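Local structure of glycosyl hydrolase (Rhizobium leguminosarum bv. trifolii, 5NDX) at residues A147-W152 with G183-L188; I219-V224 with D240-V245; N161-C166 with P212-I217. The protein probably hydrolyses O-glycosidic bonds as a family 39 glycoside hydrolase, a bacterial orthologue of human alpha-L-iduronidase, and is bound here to a coumarin-linked uronic acid glycoside. The protein carries 2 engineered substitutions. All blocks are in the same frame, centred on the assembly; numbering follows the deposited sequence.

Contact 1. Residues A147-W152 with G183-L188. With 8U8 ((2~{R},3~{S},4~{S},5~{R},6~{S})-6-(4-methyl-2-oxidanylidene-chromen-7-yl)oxy-3,4,5-tris(oxidanyl)oxane-2-carboxylic acid), chain M.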
loop_
_atom_site.group_PDB
_atom_site.type_symbol
_atom_site.label_atom_id
_atom_site.label_comp_id
_atom_site.label_asym_id
_atom_site.label_seq_id
_atom_site.Cartn_x
_atom_site.Cartn_y
_atom_site.Cartn_z
ATOM N N ALA A 147 -1.314 -12.100 -19.598
ATOM C CA ALA A 147 -1.285 -13.197 -20.539
ATOM C C ALA A 147 -2.675 -13.592 -21.137
ATOM O O ALA A 147 -2.738 -14.254 -22.178
ATOM C CB ALA A 147 -0.515 -14.403 -20.017
ATOM N N ASP A 148 -3.769 -13.163 -20.512
ATOM C CA ASP A 148 -5.118 -13.298 -21.078
ATOM C C ASP A 148 -5.658 -11.887 -21.405
ATOM O O ASP A 148 -6.715 -11.492 -20.924
ATOM C CB ASP A 148 -6.018 -14.090 -20.115
ATOM C CG ASP A 148 -6.311 -13.354 -18.894
ATOM O OD1 ASP A 148 -5.528 -12.501 -18.488
ATOM O OD2 ASP A 148 -7.303 -13.636 -18.301
ATOM N N SER A 149 -4.881 -11.143 -22.206
ATOM C CA SER A 149 -5.265 -9.837 -22.781
ATOM C C SER A 149 -4.455 -9.562 -24.084
ATOM O O SER A 149 -4.939 -9.861 -25.180
ATOM C CB SER A 149 -5.108 -8.723 -21.741
ATOM O OG SER A 149 -6.096 -8.848 -20.728
ATOM N N GLY A 150 -3.229 -9.038 -23.964
ATOM C CA GLY A 150 -2.326 -8.844 -25.106
ATOM C C GLY A 150 -1.027 -9.617 -24.924
ATOM O O GLY A 150 0.041 -9.036 -25.060
ATOM N N TRP A 151 -1.122 -10.917 -24.598
ATOM C CA TRP A 151 0.051 -11.834 -24.468
ATOM C C TRP A 151 0.601 -12.087 -25.853
ATOM O O TRP A 151 0.168 -13.027 -26.534
ATOM C CB TRP A 151 -0.354 -13.147 -23.761
ATOM C CG TRP A 151 0.536 -14.422 -23.805
ATOM C CD1 TRP A 151 0.155 -15.631 -24.325
ATOM C CD2 TRP A 151 1.872 -14.633 -23.263
ATOM N NE1 TRP A 151 1.163 -16.557 -24.178
ATOM C CE2 TRP A 151 2.225 -15.979 -23.536
ATOM C CE3 TRP A 151 2.806 -13.820 -22.603
ATOM C CZ2 TRP A 151 3.481 -16.530 -23.175
ATOM C CZ3 TRP A 151 4.071 -14.384 -22.240
ATOM C CH2 TRP A 151 4.379 -15.716 -22.530
ATOM N N TRP A 152 1.560 -11.217 -26.222
ATOM C CA TRP A 152 2.112 -11.001 -27.594
ATOM C C TRP A 152 1.540 -11.886 -28.700
ATOM O O TRP A 152 0.956 -11.392 -29.650
ATOM C CB TRP A 152 3.662 -11.054 -27.584
ATOM C CG TRP A 152 4.372 -9.723 -27.853
ATOM C CD1 TRP A 152 4.111 -8.840 -28.873
ATOM C CD2 TRP A 152 5.480 -9.164 -27.115
ATOM N NE1 TRP A 152 4.967 -7.763 -28.798
ATOM C CE2 TRP A 152 5.819 -7.935 -27.735
ATOM C CE3 TRP A 152 6.211 -9.576 -25.985
ATOM C CZ2 TRP A 152 6.862 -7.117 -27.265
ATOM C CZ3 TRP A 152 7.248 -8.769 -25.524
ATOM C CH2 TRP A 152 7.561 -7.550 -26.162
ATOM N N GLY A 183 -1.461 -14.595 -12.577
ATOM C CA GLY A 183 -1.777 -13.158 -12.632
ATOM C C GLY A 183 -2.717 -12.760 -13.774
ATOM O O GLY A 183 -2.494 -11.752 -14.462
ATOM N N THR A 184 -3.758 -13.563 -13.970
ATOM C CA THR A 184 -4.722 -13.362 -15.041
ATOM C C THR A 184 -5.789 -12.323 -14.680
ATOM O O THR A 184 -6.165 -12.181 -13.501
ATOM C CB THR A 184 -5.391 -14.701 -15.444
ATOM O OG1 THR A 184 -5.642 -15.502 -14.281
ATOM C CG2 THR A 184 -4.472 -15.473 -16.402
ATOM N N ALA A 185 -6.276 -11.620 -15.704
ATOM C CA ALA A 185 -7.217 -10.519 -15.517
ATOM C C ALA A 185 -8.691 -10.947 -15.541
ATOM O O ALA A 185 -9.527 -10.275 -14.957
ATOM C CB ALA A 185 -6.994 -9.449 -16.574
ATOM N N ARG A 186 -8.999 -12.026 -16.239
ATOM C CA ARG A 186 -10.368 -12.466 -16.380
ATOM C C ARG A 186 -10.623 -13.777 -15.688
ATOM O O ARG A 186 -9.845 -14.733 -15.807
ATOM C CB ARG A 186 -10.725 -12.550 -17.869
ATOM C CG ARG A 186 -10.816 -11.148 -18.474
ATOM C CD ARG A 186 -10.958 -11.170 -19.987
ATOM N NE ARG A 186 -9.830 -11.898 -20.547
ATOM C CZ ARG A 186 -9.747 -12.358 -21.795
ATOM N NH1 ARG A 186 -10.725 -12.142 -22.680
ATOM N NH2 ARG A 186 -8.654 -13.028 -22.168
ATOM N N THR A 187 -11.737 -13.821 -14.972
ATOM C CA THR A 187 -12.077 -14.929 -14.116
ATOM C C THR A 187 -12.164 -16.233 -14.939
ATOM O O THR A 187 -12.908 -16.314 -15.934
ATOM C CB THR A 187 -13.377 -14.615 -13.413
ATOM O OG1 THR A 187 -13.263 -13.327 -12.787
ATOM C CG2 THR A 187 -13.721 -15.670 -12.377
ATOM N N LEU A 188 -11.352 -17.211 -14.557
ATOM C CA LEU A 188 -11.336 -18.515 -15.187
ATOM C C LEU A 188 -11.052 -18.451 -16.690
ATOM O O LEU A 188 -11.557 -19.260 -17.454
ATOM C CB LEU A 188 -12.639 -19.280 -14.895
ATOM C CG LEU A 188 -12.886 -19.656 -13.427
ATOM C CD1 LEU A 188 -14.169 -20.466 -13.265
ATOM C CD2 LEU A 188 -11.720 -20.431 -12.839
HETATM C C15 8U8 M . -7.036 -5.064 -21.786
HETATM C C13 8U8 M . -7.562 -5.696 -20.637
HETATM C C14 8U8 M . -8.555 -6.665 -20.804
HETATM C C16 8U8 M . -9.075 -7.342 -19.697
HETATM O O9 8U8 M . -9.969 -8.157 -19.919
HETATM O O8 8U8 M . -8.637 -7.063 -18.416
HETATM C C11 8U8 M . -7.584 -6.203 -18.226
HETATM C C10 8U8 M . -7.069 -6.044 -16.935
HETATM C C12 8U8 M . -7.042 -5.498 -19.335
HETATM C C7 8U8 M . -5.942 -4.653 -19.094
HETATM C C8 8U8 M . -5.427 -4.500 -17.802
HETATM C C9 8U8 M . -5.990 -5.182 -16.710
HETATM O O2 8U8 M . -5.494 -5.091 -15.425
HETATM C C5 8U8 M . -4.742 -3.928 -14.900
HETATM O O1 8U8 M . -5.455 -2.728 -15.239
HETATM C C1 8U8 M . -4.790 -1.528 -15.149
HETATM C C6 8U8 M . -5.793 -0.668 -14.627
HETATM O O7 8U8 M . -5.678 0.521 -14.898
HETATM O O6 8U8 M . -6.651 -1.194 -13.940
HETATM C C2 8U8 M . -3.610 -1.448 -14.133
HETATM O O5 8U8 M . -4.150 -1.328 -12.801
HETATM C C3 8U8 M . -2.581 -2.655 -14.260
HETATM O O4 8U8 M . -1.363 -2.187 -14.726
HETATM C C4 8U8 M . -3.128 -3.785 -15.189
HETATM O O3 8U8 M . -2.294 -4.997 -14.983
#

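Contact 2. Residues I219-V224 with D240-V245. With 8U8 ((2~{R},3~{S},4~{S},5~{R},6~{S})-6-(4-methyl-2-oxidanylidene-chromen-7-yl)oxy-3,4,5-tris(oxidanyl)oxane-2-carboxylic acid), chain M.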
loop_
_atom_site.group_PDB
_atom_site.type_symbol
_atom_site.label_atom_id
_atom_site.label_comp_id
_atom_site.label_asym_id
_atom_site.label_seq_id
_atom_site.Cartn_x
_atom_site.Cartn_y
_atom_site.Cartn_z
ATOM N N ILE A 219 -4.546 -14.075 -9.166
ATOM C CA ILE A 219 -5.462 -13.483 -10.127
ATOM C C ILE A 219 -5.649 -11.994 -9.828
ATOM O O ILE A 219 -5.285 -11.564 -8.727
ATOM C CB ILE A 219 -6.840 -14.169 -10.043
ATOM C CG1 ILE A 219 -7.425 -14.099 -8.647
ATOM C CG2 ILE A 219 -6.723 -15.633 -10.455
ATOM C CD1 ILE A 219 -8.810 -14.718 -8.568
ATOM N N HIS A 220 -6.173 -11.218 -10.791
ATOM C CA HIS A 220 -6.696 -9.889 -10.506
ATOM C C HIS A 220 -8.224 -9.944 -10.526
ATOM O O HIS A 220 -8.821 -10.422 -11.483
ATOM C CB HIS A 220 -6.445 -8.762 -11.535
ATOM C CG HIS A 220 -5.206 -8.838 -12.308
ATOM N ND1 HIS A 220 -4.047 -9.376 -11.812
ATOM C CD2 HIS A 220 -4.916 -8.364 -13.536
ATOM C CE1 HIS A 220 -3.081 -9.223 -12.689
ATOM N NE2 HIS A 220 -3.593 -8.660 -13.764
ATOM N N GLU A 221 -8.813 -9.354 -9.523
ATOM C CA GLU A 221 -10.261 -9.170 -9.453
ATOM C C GLU A 221 -10.515 -7.768 -8.915
ATOM O O GLU A 221 -10.042 -7.406 -7.826
ATOM C CB GLU A 221 -10.923 -10.229 -8.559
ATOM C CG GLU A 221 -10.812 -11.690 -9.035
ATOM C CD GLU A 221 -11.547 -11.970 -10.355
ATOM O OE1 GLU A 221 -12.247 -11.047 -10.880
ATOM O OE2 GLU A 221 -11.404 -13.115 -10.891
ATOM N N LYS A 222 -11.255 -7.000 -9.688
ATOM C CA LYS A 222 -11.545 -5.602 -9.433
ATOM C C LYS A 222 -13.017 -5.348 -9.304
ATOM O O LYS A 222 -13.854 -6.150 -9.715
ATOM C CB LYS A 222 -10.940 -4.745 -10.542
ATOM C CG LYS A 222 -9.457 -5.036 -10.698
ATOM C CD LYS A 222 -8.678 -3.889 -11.323
ATOM C CE LYS A 222 -7.229 -4.248 -11.730
ATOM N NZ LYS A 222 -6.308 -3.056 -11.705
ATOM N N GLY A 223 -13.340 -4.223 -8.695
ATOM C CA GLY A 223 -14.723 -3.960 -8.309
ATOM C C GLY A 223 -15.717 -3.661 -9.426
ATOM O O GLY A 223 -16.887 -3.983 -9.323
ATOM N N VAL A 224 -15.259 -3.027 -10.481
ATOM C CA VAL A 224 -16.151 -2.661 -11.585
ATOM C C VAL A 224 -15.304 -2.311 -12.809
ATOM O O VAL A 224 -14.126 -1.962 -12.712
ATOM C CB VAL A 224 -17.141 -1.507 -11.231
ATOM C CG1 VAL A 224 -16.407 -0.179 -11.083
ATOM C CG2 VAL A 224 -18.294 -1.394 -12.236
ATOM N N ASP A 240 -16.801 -12.831 -4.226
ATOM C CA ASP A 240 -17.597 -13.873 -4.893
ATOM C C ASP A 240 -16.798 -14.520 -6.023
ATOM O O ASP A 240 -16.745 -15.761 -6.115
ATOM C CB ASP A 240 -18.924 -13.335 -5.458
ATOM C CG ASP A 240 -19.839 -12.796 -4.385
ATOM O OD1 ASP A 240 -19.688 -13.171 -3.203
ATOM O OD2 ASP A 240 -20.702 -11.961 -4.720
ATOM N N ARG A 241 -16.171 -13.709 -6.870
ATOM C CA ARG A 241 -15.423 -14.295 -7.969
ATOM C C ARG A 241 -14.190 -15.049 -7.500
ATOM O O ARG A 241 -13.845 -16.062 -8.099
ATOM C CB ARG A 241 -15.117 -13.292 -9.082
ATOM C CG ARG A 241 -16.401 -12.747 -9.759
ATOM C CD ARG A 241 -16.045 -12.018 -11.043
ATOM N NE ARG A 241 -15.036 -11.000 -10.781
ATOM C CZ ARG A 241 -15.301 -9.804 -10.281
ATOM N NH1 ARG A 241 -16.550 -9.449 -10.021
ATOM N NH2 ARG A 241 -14.297 -8.943 -10.063
ATOM N N THR A 242 -13.554 -14.594 -6.419
ATOM C CA THR A 242 -12.401 -15.296 -5.848
ATOM C C THR A 242 -12.804 -16.686 -5.333
ATOM O O THR A 242 -12.084 -17.666 -5.547
ATOM C CB THR A 242 -11.722 -14.451 -4.734
ATOM O OG1 THR A 242 -11.374 -13.173 -5.286
ATOM C CG2 THR A 242 -10.459 -15.141 -4.187
ATOM N N LEU A 243 -13.945 -16.757 -4.664
ATOM C CA LEU A 243 -14.463 -18.014 -4.148
ATOM C C LEU A 243 -14.938 -18.946 -5.281
ATOM O O LEU A 243 -14.828 -20.155 -5.142
ATOM C CB LEU A 243 -15.573 -17.782 -3.129
ATOM C CG LEU A 243 -15.139 -17.167 -1.798
ATOM C CD1 LEU A 243 -16.354 -16.947 -0.914
ATOM C CD2 LEU A 243 -14.120 -18.031 -1.095
ATOM N N LEU A 244 -15.416 -18.376 -6.389
ATOM C CA LEU A 244 -15.745 -19.148 -7.586
ATOM C C LEU A 244 -14.500 -19.814 -8.118
ATOM O O LEU A 244 -14.532 -20.959 -8.530
ATOM C CB LEU A 244 -16.321 -18.251 -8.677
ATOM C CG LEU A 244 -17.038 -18.930 -9.825
ATOM C CD1 LEU A 244 -18.347 -19.514 -9.306
ATOM C CD2 LEU A 244 -17.346 -17.905 -10.912
ATOM N N VAL A 245 -13.399 -19.084 -8.138
ATOM C CA VAL A 245 -12.115 -19.641 -8.631
ATOM C C VAL A 245 -11.668 -20.762 -7.699
ATOM O O VAL A 245 -11.253 -21.852 -8.131
ATOM C CB VAL A 245 -11.027 -18.551 -8.768
ATOM C CG1 VAL A 245 -9.662 -19.128 -9.124
ATOM C CG2 VAL A 245 -11.446 -17.519 -9.799
HETATM C C15 8U8 M . -7.036 -5.064 -21.786
HETATM C C13 8U8 M . -7.562 -5.696 -20.637
HETATM C C14 8U8 M . -8.555 -6.665 -20.804
HETATM C C16 8U8 M . -9.075 -7.342 -19.697
HETATM O O9 8U8 M . -9.969 -8.157 -19.919
HETATM O O8 8U8 M . -8.637 -7.063 -18.416
HETATM C C11 8U8 M . -7.584 -6.203 -18.226
HETATM C C10 8U8 M . -7.069 -6.044 -16.935
HETATM C C12 8U8 M . -7.042 -5.498 -19.335
HETATM C C7 8U8 M . -5.942 -4.653 -19.094
HETATM C C8 8U8 M . -5.427 -4.500 -17.802
HETATM C C9 8U8 M . -5.990 -5.182 -16.710
HETATM O O2 8U8 M . -5.494 -5.091 -15.425
HETATM C C5 8U8 M . -4.742 -3.928 -14.900
HETATM O O1 8U8 M . -5.455 -2.728 -15.239
HETATM C C1 8U8 M . -4.790 -1.528 -15.149
HETATM C C6 8U8 M . -5.793 -0.668 -14.627
HETATM O O7 8U8 M . -5.678 0.521 -14.898
HETATM O O6 8U8 M . -6.651 -1.194 -13.940
HETATM C C2 8U8 M . -3.610 -1.448 -14.133
HETATM O O5 8U8 M . -4.150 -1.328 -12.801
HETATM C C3 8U8 M . -2.581 -2.655 -14.260
HETATM O O4 8U8 M . -1.363 -2.187 -14.726
HETATM C C4 8U8 M . -3.128 -3.785 -15.189
HETATM O O3 8U8 M . -2.294 -4.997 -14.983
HETATM O O HOH W 1 -16.855 -6.857 -8.661
#

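Contact 3. Residues N161-C166 with P212-I217. With 8U8 ((2~{R},3~{S},4~{S},5~{R},6~{S})-6-(4-methyl-2-oxidanylidene-chromen-7-yl)oxy-3,4,5-tris(oxidanyl)oxane-2-carboxylic acid), chain N.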
loop_
_atom_site.group_PDB
_atom_site.type_symbol
_atom_site.label_atom_id
_atom_site.label_comp_id
_atom_site.label_asym_id
_atom_site.label_seq_id
_atom_site.Cartn_x
_atom_site.Cartn_y
_atom_site.Cartn_z
ATOM N N ASN A 161 5.368 -23.170 -21.372
ATOM C CA ASN A 161 6.839 -23.325 -21.470
ATOM C C ASN A 161 7.581 -22.182 -20.757
ATOM O O ASN A 161 8.645 -22.377 -20.187
ATOM C CB ASN A 161 7.317 -23.257 -22.929
ATOM C CG ASN A 161 6.888 -24.437 -23.781
ATOM O OD1 ASN A 161 6.521 -25.515 -23.302
ATOM N ND2 ASN A 161 6.980 -24.227 -25.073
ATOM N N TYR A 162 7.059 -20.978 -20.941
ATOM C CA TYR A 162 7.509 -19.786 -20.211
ATOM C C TYR A 162 7.478 -20.008 -18.684
ATOM O O TYR A 162 8.478 -19.733 -18.002
ATOM C CB TYR A 162 6.702 -18.560 -20.669
ATOM C CG TYR A 162 6.657 -17.436 -19.658
ATOM C CD1 TYR A 162 7.727 -16.536 -19.516
ATOM C CD2 TYR A 162 5.557 -17.282 -18.843
ATOM C CE1 TYR A 162 7.681 -15.514 -18.579
ATOM C CE2 TYR A 162 5.500 -16.272 -17.905
ATOM C CZ TYR A 162 6.577 -15.411 -17.760
ATOM O OH TYR A 162 6.473 -14.434 -16.821
ATOM N N TYR A 163 6.371 -20.545 -18.169
ATOM C CA TYR A 163 6.246 -20.904 -16.729
ATOM C C TYR A 163 7.341 -21.901 -16.317
ATOM O O TYR A 163 8.073 -21.704 -15.326
ATOM C CB TYR A 163 4.837 -21.455 -16.393
ATOM C CG TYR A 163 4.643 -21.596 -14.916
ATOM C CD1 TYR A 163 4.267 -20.493 -14.144
ATOM C CD2 TYR A 163 4.967 -22.766 -14.267
ATOM C CE1 TYR A 163 4.180 -20.572 -12.770
ATOM C CE2 TYR A 163 4.883 -22.869 -12.906
ATOM C CZ TYR A 163 4.484 -21.758 -12.144
ATOM O OH TYR A 163 4.421 -21.826 -10.767
ATOM N N ASP A 164 7.496 -22.949 -17.129
ATOM C CA ASP A 164 8.535 -23.971 -16.928
ATOM C C ASP A 164 9.911 -23.376 -16.811
ATOM O O ASP A 164 10.695 -23.794 -15.985
ATOM C CB ASP A 164 8.547 -24.977 -18.096
ATOM C CG ASP A 164 7.303 -25.839 -18.156
ATOM O OD1 ASP A 164 6.722 -26.110 -17.095
ATOM O OD2 ASP A 164 6.911 -26.274 -19.273
ATOM N N ALA A 165 10.186 -22.409 -17.675
ATOM C CA ALA A 165 11.490 -21.738 -17.746
ATOM C C ALA A 165 11.724 -20.847 -16.523
ATOM O O ALA A 165 12.839 -20.833 -15.957
ATOM C CB ALA A 165 11.560 -20.910 -19.023
ATOM N N CYS A 166 10.681 -20.089 -16.135
ATOM C CA CYS A 166 10.727 -19.340 -14.862
ATOM C C CYS A 166 11.088 -20.250 -13.691
ATOM O O CYS A 166 11.990 -19.930 -12.942
ATOM C CB CYS A 166 9.385 -18.661 -14.559
ATOM S SG CYS A 166 9.014 -17.354 -15.706
ATOM N N PRO A 212 5.860 -28.416 -13.246
ATOM C CA PRO A 212 6.600 -27.375 -12.517
ATOM C C PRO A 212 5.861 -26.979 -11.230
ATOM O O PRO A 212 4.631 -27.072 -11.160
ATOM C CB PRO A 212 6.619 -26.215 -13.509
ATOM C CG PRO A 212 5.349 -26.378 -14.251
ATOM C CD PRO A 212 5.220 -27.864 -14.455
ATOM N N ARG A 213 6.618 -26.636 -10.204
ATOM C CA ARG A 213 6.037 -26.248 -8.922
ATOM C C ARG A 213 5.235 -24.936 -9.048
ATOM O O ARG A 213 5.476 -24.119 -9.959
ATOM C CB ARG A 213 7.120 -26.087 -7.864
ATOM C CG ARG A 213 8.103 -24.945 -8.114
ATOM C CD ARG A 213 9.084 -24.858 -6.945
ATOM N NE ARG A 213 10.229 -24.015 -7.307
ATOM C CZ ARG A 213 10.367 -22.709 -7.028
ATOM N NH1 ARG A 213 9.430 -22.034 -6.341
ATOM N NH2 ARG A 213 11.469 -22.070 -7.427
ATOM N N ILE A 214 4.271 -24.784 -8.152
ATOM C CA ILE A 214 3.537 -23.533 -7.994
ATOM C C ILE A 214 3.304 -23.342 -6.501
ATOM O O ILE A 214 2.764 -24.218 -5.824
ATOM C CB ILE A 214 2.244 -23.491 -8.841
ATOM C CG1 ILE A 214 1.552 -22.122 -8.690
ATOM C CG2 ILE A 214 1.287 -24.610 -8.463
ATOM C CD1 ILE A 214 0.503 -21.830 -9.760
ATOM N N ASP A 215 3.777 -22.213 -5.982
ATOM C CA ASP A 215 3.721 -21.934 -4.557
ATOM C C ASP A 215 2.508 -21.100 -4.184
ATOM O O ASP A 215 2.163 -21.058 -3.034
ATOM C CB ASP A 215 4.986 -21.235 -4.138
ATOM C CG ASP A 215 6.228 -22.116 -4.352
ATOM O OD1 ASP A 215 6.215 -23.235 -3.845
ATOM O OD2 ASP A 215 7.178 -21.718 -5.045
ATOM N N TYR A 216 1.870 -20.449 -5.152
ATOM C CA TYR A 216 0.641 -19.656 -4.880
ATOM C C TYR A 216 -0.088 -19.426 -6.188
ATOM O O TYR A 216 0.519 -19.425 -7.260
ATOM C CB TYR A 216 0.974 -18.325 -4.131
ATOM C CG TYR A 216 1.774 -17.379 -4.976
ATOM C CD1 TYR A 216 1.149 -16.533 -5.868
ATOM C CD2 TYR A 216 3.170 -17.388 -4.954
ATOM C CE1 TYR A 216 1.881 -15.672 -6.697
ATOM C CE2 TYR A 216 3.906 -16.555 -5.776
ATOM C CZ TYR A 216 3.251 -15.675 -6.643
ATOM O OH TYR A 216 3.943 -14.832 -7.504
ATOM N N ILE A 217 -1.388 -19.187 -6.087
ATOM C CA ILE A 217 -2.210 -18.884 -7.220
ATOM C C ILE A 217 -2.617 -17.411 -7.193
ATOM O O ILE A 217 -3.211 -16.951 -6.222
ATOM C CB ILE A 217 -3.443 -19.806 -7.216
ATOM C CG1 ILE A 217 -2.983 -21.267 -7.384
ATOM C CG2 ILE A 217 -4.373 -19.441 -8.356
ATOM C CD1 ILE A 217 -4.006 -22.271 -6.935
HETATM C C15 8U8 N . 2.669 -13.437 -3.464
HETATM C C13 8U8 N . 2.582 -14.010 -2.192
HETATM C C14 8U8 N . 2.412 -15.382 -2.057
HETATM C C16 8U8 N . 2.404 -15.961 -0.797
HETATM O O9 8U8 N . 2.198 -17.164 -0.693
HETATM O O8 8U8 N . 2.485 -15.187 0.319
HETATM C C11 8U8 N . 2.701 -13.860 0.206
HETATM C C10 8U8 N . 2.872 -13.186 1.390
HETATM C C12 8U8 N . 2.745 -13.242 -1.035
HETATM C C7 8U8 N . 2.988 -11.868 -1.059
HETATM C C8 8U8 N . 3.152 -11.180 0.138
HETATM C C9 8U8 N . 3.107 -11.828 1.375
HETATM O O2 8U8 N . 3.293 -11.103 2.525
HETATM C C5 8U8 N . 3.701 -11.796 3.734
HETATM O O1 8U8 N . 2.429 -12.181 4.284
HETATM C C1 8U8 N . 2.406 -12.789 5.595
HETATM C C6 8U8 N . 3.145 -14.174 5.602
HETATM O O7 8U8 N . 3.235 -14.816 4.536
HETATM O O6 8U8 N . 3.660 -14.525 6.674
HETATM C C2 8U8 N . 3.056 -11.782 6.541
HETATM O O5 8U8 N . 3.073 -12.255 7.923
HETATM C C3 8U8 N . 4.487 -11.451 6.060
HETATM O O4 8U8 N . 5.004 -10.460 6.909
HETATM C C4 8U8 N . 4.441 -10.877 4.643
HETATM O O3 8U8 N . 5.753 -10.657 4.120
#

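Contact 1. Residues A147-W152 with G183-L188
Asp148 turns its carboxylate onto the backbone of Ala185 and Arg186, so that two successive N-H groups fill its two oxygens. Ala185 N reaches OD1 of Asp148 at 3.0 Å and almost straight (174°), on the syn lone pair. Arg186 N meets OD2 of Asp148 at 3.1 Å, also on the syn side but slightly out of the carboxylate plane. CG of Asp148 sits between its own N and carbonyl carbon (chi1 69°), which points the carboxylate at the N-H groups of the turn after strand 179-184. Thr184 crosses this side chain at about a right angle, its CB 3.6 Å from Asp148 OD2. Arg186 bends at chi3 (-57°) and comes back to the carbonyl of Asp148: its NH2 makes a weak bond of 2.8 Å to Asp148 O, and its NE forms a long salt bridge with OD2. The same carbonyl O takes the hydroxyl of Ser149, whose OG lies 2.7 Å away.

One layer out, Ser189 OG gives Asp148 OD2 a further hydrogen bond. Ser149 OG and Ala185 CB approach the coumarin of the bound glycoside from the same side, with Ala185 CB 3.4 Å from C10 of 8U8. Arg186 CD lies 3.2 Å from the coumarin carbonyl oxygen, O9 of 8U8. Gln146, at the predicted proton-donor position but changed in this structure, is close to Ser149. A buried carboxylate tied to main-chain N-H groups and to a serine thus holds together two loops that both line the aglycone end of the ligand pocket.

Contact 2. Residues I219-V224 with D240-V245
Glu221 and Arg241 join the loop after strand 216-219 to helix 235-252, the helix that follows it in the (beta/alpha)8 (TIM) barrel. The electrostatic part is a side-on grip on one oxygen: OE1 of Glu221 receives Arg241 NE at 2.8 Å and Arg241 NH2 at 3.0 Å. Both nitrogens come from the same face of the carboxylate, NE from well above its plane (55° out of it). That plane stands 59° from that of the guanidinium, although OE1 itself lies in the guanidinium plane. Glu221 is bent at chi2 (-65°), which folds the carboxylate back to the NE edge of the guanidinium. Its second oxygen, OE2, is held by Thr187 OG1.

Hydrogen bonding to the main chain extends the grip. Arg241 NH2 also gives a bond of 2.8 Å to Lys222 O, and a water accepts from Arg241 NH1 at 2.9 Å while lying equally close to Gly223 O. The guanidinium thus reaches Glu221 and Lys222 directly and Gly223 through water, tying the loop to the helix.

Apolar packing fills the layer between strand 216-219 and the helix. Ile219 and Val245 pass alongside one another, running opposite ways, with CD1 of Ile219 4.0 Å from CG2 of Val245, and Phe192 of helix 190-200 touches both. Thr242 brings its OG1, which is bonded to Ile238 O, to 4.1 Å from Glu221 CG.

Ligand binding uses the other side of the loop. The Lys222 side chain starts away from the helix and runs out extended to the sugar, where Asp267 and Glu265 also form salt bridges with its ammonium group. There, NZ of Lys222 donates to carboxylate oxygen O6 of the glycoside at 2.9 Å.

Contact 3. Residues N161-C166 with P212-I217
Tyr163 and Asp164, on helix 155-171 of the TIM barrel, pack against the loop that leads into barrel strand 216-219. The tight part is built on the Tyr163 ring, met at its edge and not over a face. Pro212 lies near the ring plane, its CG 3.6 Å from Tyr163 CD2, and Tyr163 OH donates to Arg213 O at 2.7 Å, on a lone pair in the carbonyl plane. Tyr163 carries its CG opposite the backbone N (chi1 -170°), which sends the ring straight out to the loop. Its hydroxyl also lies 3.3 Å from Ile214 CB, the two side chains crossing at about a right angle. From the helix, Asp164 OD1 sits 3.2 Å from Pro212 CG, while OD2 is bonded to Cys205 N. The buried phenol hydroxyl thus has a main-chain acceptor.

The more open side belongs to Arg213 and Asp215, both partly exposed. The Arg213 side chain starts away from helix residues 161-166; its NH1 makes a salt bridge of 2.6 Å to Asp215 OD2, whose hydrogen bond is weakly angled, and its NH2 pairs with Asp171 farther along helix 155-171.

Beyond the contact, buried Tyr216 turns one face of its ring to a second glycoside (chain N): ligand C15 lies over the ring centre, 3.9 Å above the plane.

Overall arrangement
All three contacts involve the neighbouring barrel strands 179-184 and 216-219 or the loops next to them: contacts 1 and 2 at or after the strand ends, contact 3 before strand 216-219. Contacts 1 and 2, with centres about 13 Å apart, join through the main chain (Thr184 O to His220 N, 2.9 Å). Both reach the chain M glycoside, contact 1 at its coumarin and contact 2 at its sugar carboxylate. Side chain to side chain, Ser149 lies about 3 Å and Lys222 about 7 Å from Gln146, the predicted proton-donor position, changed here. Contact 3 touches contact 1 where Trp151 CH2 packs 4.0 Å from Tyr162 CG. Its Tyr216 lines the separate chain N pocket.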